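Local coordinates for protein HNH endonuclease (Geobacter metallireducens, PDB 4H9D) that probably cuts nucleic acids as a metal-dependent HNH nicking endonuclease, and binds a zinc ion through four cysteines, at residues M52-P57 against G67-A72. Residues are numbered along the deposited sequence; the frame is centred on the assembly and turned at random.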
loop_
_atom_site.group_PDB
_atom_site.type_symbol
_atom_site.label_atom_id
_atom_site.label_comp_id
_atom_site.label_asym_id
_atom_site.label_seq_id
_atom_site.Cartn_x
_atom_site.Cartn_y
_atom_site.Cartn_z
HETATM N N MSE A 52 4.061 11.222 -17.133
HETATM C CA MSE A 52 3.292 12.418 -16.887
HETATM C C MSE A 52 2.646 12.305 -15.525
HETATM O O MSE A 52 2.040 11.283 -15.203
HETATM C CB MSE A 52 2.211 12.577 -17.931
HETATM C CG MSE A 52 1.316 13.743 -17.658
HETATM SE SE MSE A 52 0.043 13.929 -19.071
HETATM C CE MSE A 52 -0.996 12.365 -18.687
ATOM N N ASP A 53 2.793 13.340 -14.711
ATOM C CA ASP A 53 2.172 13.317 -13.399
ATOM C C ASP A 53 1.341 14.567 -13.215
ATOM O O ASP A 53 1.641 15.617 -13.785
ATOM C CB ASP A 53 3.226 13.213 -12.297
ATOM C CG ASP A 53 2.615 13.027 -10.913
ATOM O OD1 ASP A 53 1.540 12.395 -10.800
ATOM O OD2 ASP A 53 3.226 13.499 -9.929
ATOM N N HIS A 54 0.260 14.437 -12.456
ATOM C CA HIS A 54 -0.594 15.582 -12.169
ATOM C C HIS A 54 -0.230 16.041 -10.771
ATOM O O HIS A 54 -0.267 15.251 -9.828
ATOM C CB HIS A 54 -2.060 15.197 -12.193
ATOM C CG HIS A 54 -2.537 14.689 -13.513
ATOM N ND1 HIS A 54 -2.247 13.422 -13.970
ATOM C CD2 HIS A 54 -3.319 15.263 -14.455
ATOM C CE1 HIS A 54 -2.836 13.236 -15.138
ATOM N NE2 HIS A 54 -3.493 14.339 -15.453
ATOM N N LEU A 55 0.150 17.307 -10.647
ATOM C CA LEU A 55 0.509 17.854 -9.349
ATOM C C LEU A 55 -0.656 17.542 -8.433
ATOM O O LEU A 55 -0.495 16.926 -7.379
ATOM C CB LEU A 55 0.707 19.358 -9.464
ATOM C CG LEU A 55 1.983 19.769 -10.175
ATOM C CD1 LEU A 55 1.960 21.255 -10.393
ATOM C CD2 LEU A 55 3.180 19.353 -9.342
ATOM N N VAL A 56 -1.833 17.966 -8.878
ATOM C CA VAL A 56 -3.090 17.733 -8.192
ATOM C C VAL A 56 -3.706 16.504 -8.848
ATOM O O VAL A 56 -4.159 16.571 -9.987
ATOM C CB VAL A 56 -4.031 18.908 -8.398
ATOM C CG1 VAL A 56 -5.379 18.594 -7.813
ATOM C CG2 VAL A 56 -3.434 20.138 -7.770
ATOM N N PRO A 57 -3.723 15.364 -8.142
ATOM C CA PRO A 57 -4.288 14.120 -8.672
ATOM C C PRO A 57 -5.667 14.312 -9.277
ATOM O O PRO A 57 -6.431 15.168 -8.839
ATOM C CB PRO A 57 -4.323 13.213 -7.450
ATOM C CG PRO A 57 -3.147 13.641 -6.674
ATOM C CD PRO A 57 -3.199 15.159 -6.780
ATOM N N GLY A 67 -0.849 23.318 -16.925
ATOM C CA GLY A 67 -0.572 23.807 -15.583
ATOM C C GLY A 67 -0.472 22.748 -14.489
ATOM O O GLY A 67 0.419 22.802 -13.637
ATOM N N ASN A 68 -1.374 21.776 -14.511
ATOM C CA ASN A 68 -1.394 20.730 -13.501
ATOM C C ASN A 68 -0.609 19.478 -13.932
ATOM O O ASN A 68 -0.409 18.542 -13.163
ATOM C CB ASN A 68 -2.861 20.396 -13.186
ATOM C CG ASN A 68 -3.010 19.435 -12.045
ATOM O OD1 ASN A 68 -2.369 19.587 -10.999
ATOM N ND2 ASN A 68 -3.869 18.435 -12.227
ATOM N N VAL A 69 -0.161 19.473 -15.172
ATOM C CA VAL A 69 0.597 18.349 -15.686
ATOM C C VAL A 69 2.078 18.686 -15.581
ATOM O O VAL A 69 2.474 19.843 -15.742
ATOM C CB VAL A 69 0.169 18.043 -17.136
ATOM C CG1 VAL A 69 1.315 17.509 -17.931
ATOM C CG2 VAL A 69 -0.968 17.030 -17.114
ATOM N N VAL A 70 2.886 17.670 -15.305
ATOM C CA VAL A 70 4.314 17.853 -15.111
ATOM C C VAL A 70 5.081 16.536 -15.369
ATOM O O VAL A 70 4.547 15.442 -15.131
ATOM C CB VAL A 70 4.531 18.321 -13.671
ATOM C CG1 VAL A 70 5.086 17.203 -12.825
ATOM C CG2 VAL A 70 5.406 19.522 -13.650
ATOM N N PRO A 71 6.343 16.618 -15.849
ATOM C CA PRO A 71 7.157 15.420 -16.130
ATOM C C PRO A 71 7.808 14.895 -14.863
ATOM O O PRO A 71 8.360 15.671 -14.097
ATOM C CB PRO A 71 8.232 15.923 -17.105
ATOM C CG PRO A 71 7.882 17.389 -17.380
ATOM C CD PRO A 71 7.103 17.832 -16.170
ATOM N N ALA A 72 7.760 13.588 -14.638
ATOM C CA ALA A 72 8.384 13.035 -13.443
ATOM C C ALA A 72 9.068 11.705 -13.738
ATOM O O ALA A 72 8.624 10.947 -14.603
ATOM C CB ALA A 72 7.349 12.860 -12.354
#
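Asp53 and Val70 form an antiparallel hydrogen-bonded pair: Asp53 N donates to Val70 O at 2.8 Å, and Val70 N returns a more bent bond (137° at the hydrogen) to Asp53 O. Non-hydrogen-bonded pairs, Met52 with Pro71 and His54 with Val69, flank it, and the short strand axes run 131° apart, well off exactly antiparallel. Beyond the strands, Leu55 N bonds to Asn68 O at 2.9 Å. This two-stranded hairpin, followed by helix 74-82, fits the ββα-metal core of HNH nucleases; strand 69-73 ends at Cys73, a zinc ligand. Asn68 prolongs the pairing through its side chain. With CG anti to the backbone N (chi1 -174°), the amide reaches the Val56 backbone: OD1 accepts from Val56 N at 2.7 Å on a lone pair, while ND2 donates almost straight to Val56 O, which lies in the amide plane. ND2 also bonds Lys63 O and sits at the edge of the His54 ring, in its plane, 3.9 Å from His54 CD2. With an alanine in place of Asn68, Val56 N and O and Lys63 O would probably lose these mates, freeing the Val56 backbone to move. On the face shared by Met52, His54 and Val69, Val69 CG2 lies 3.8 Å from Met52 SE; Trp29 covers Met52 and Val69. On the other face, Asp53 CB meets Ala72 CB at 4.1 Å, while Asp53 OD2 bonds Tyr40 OH.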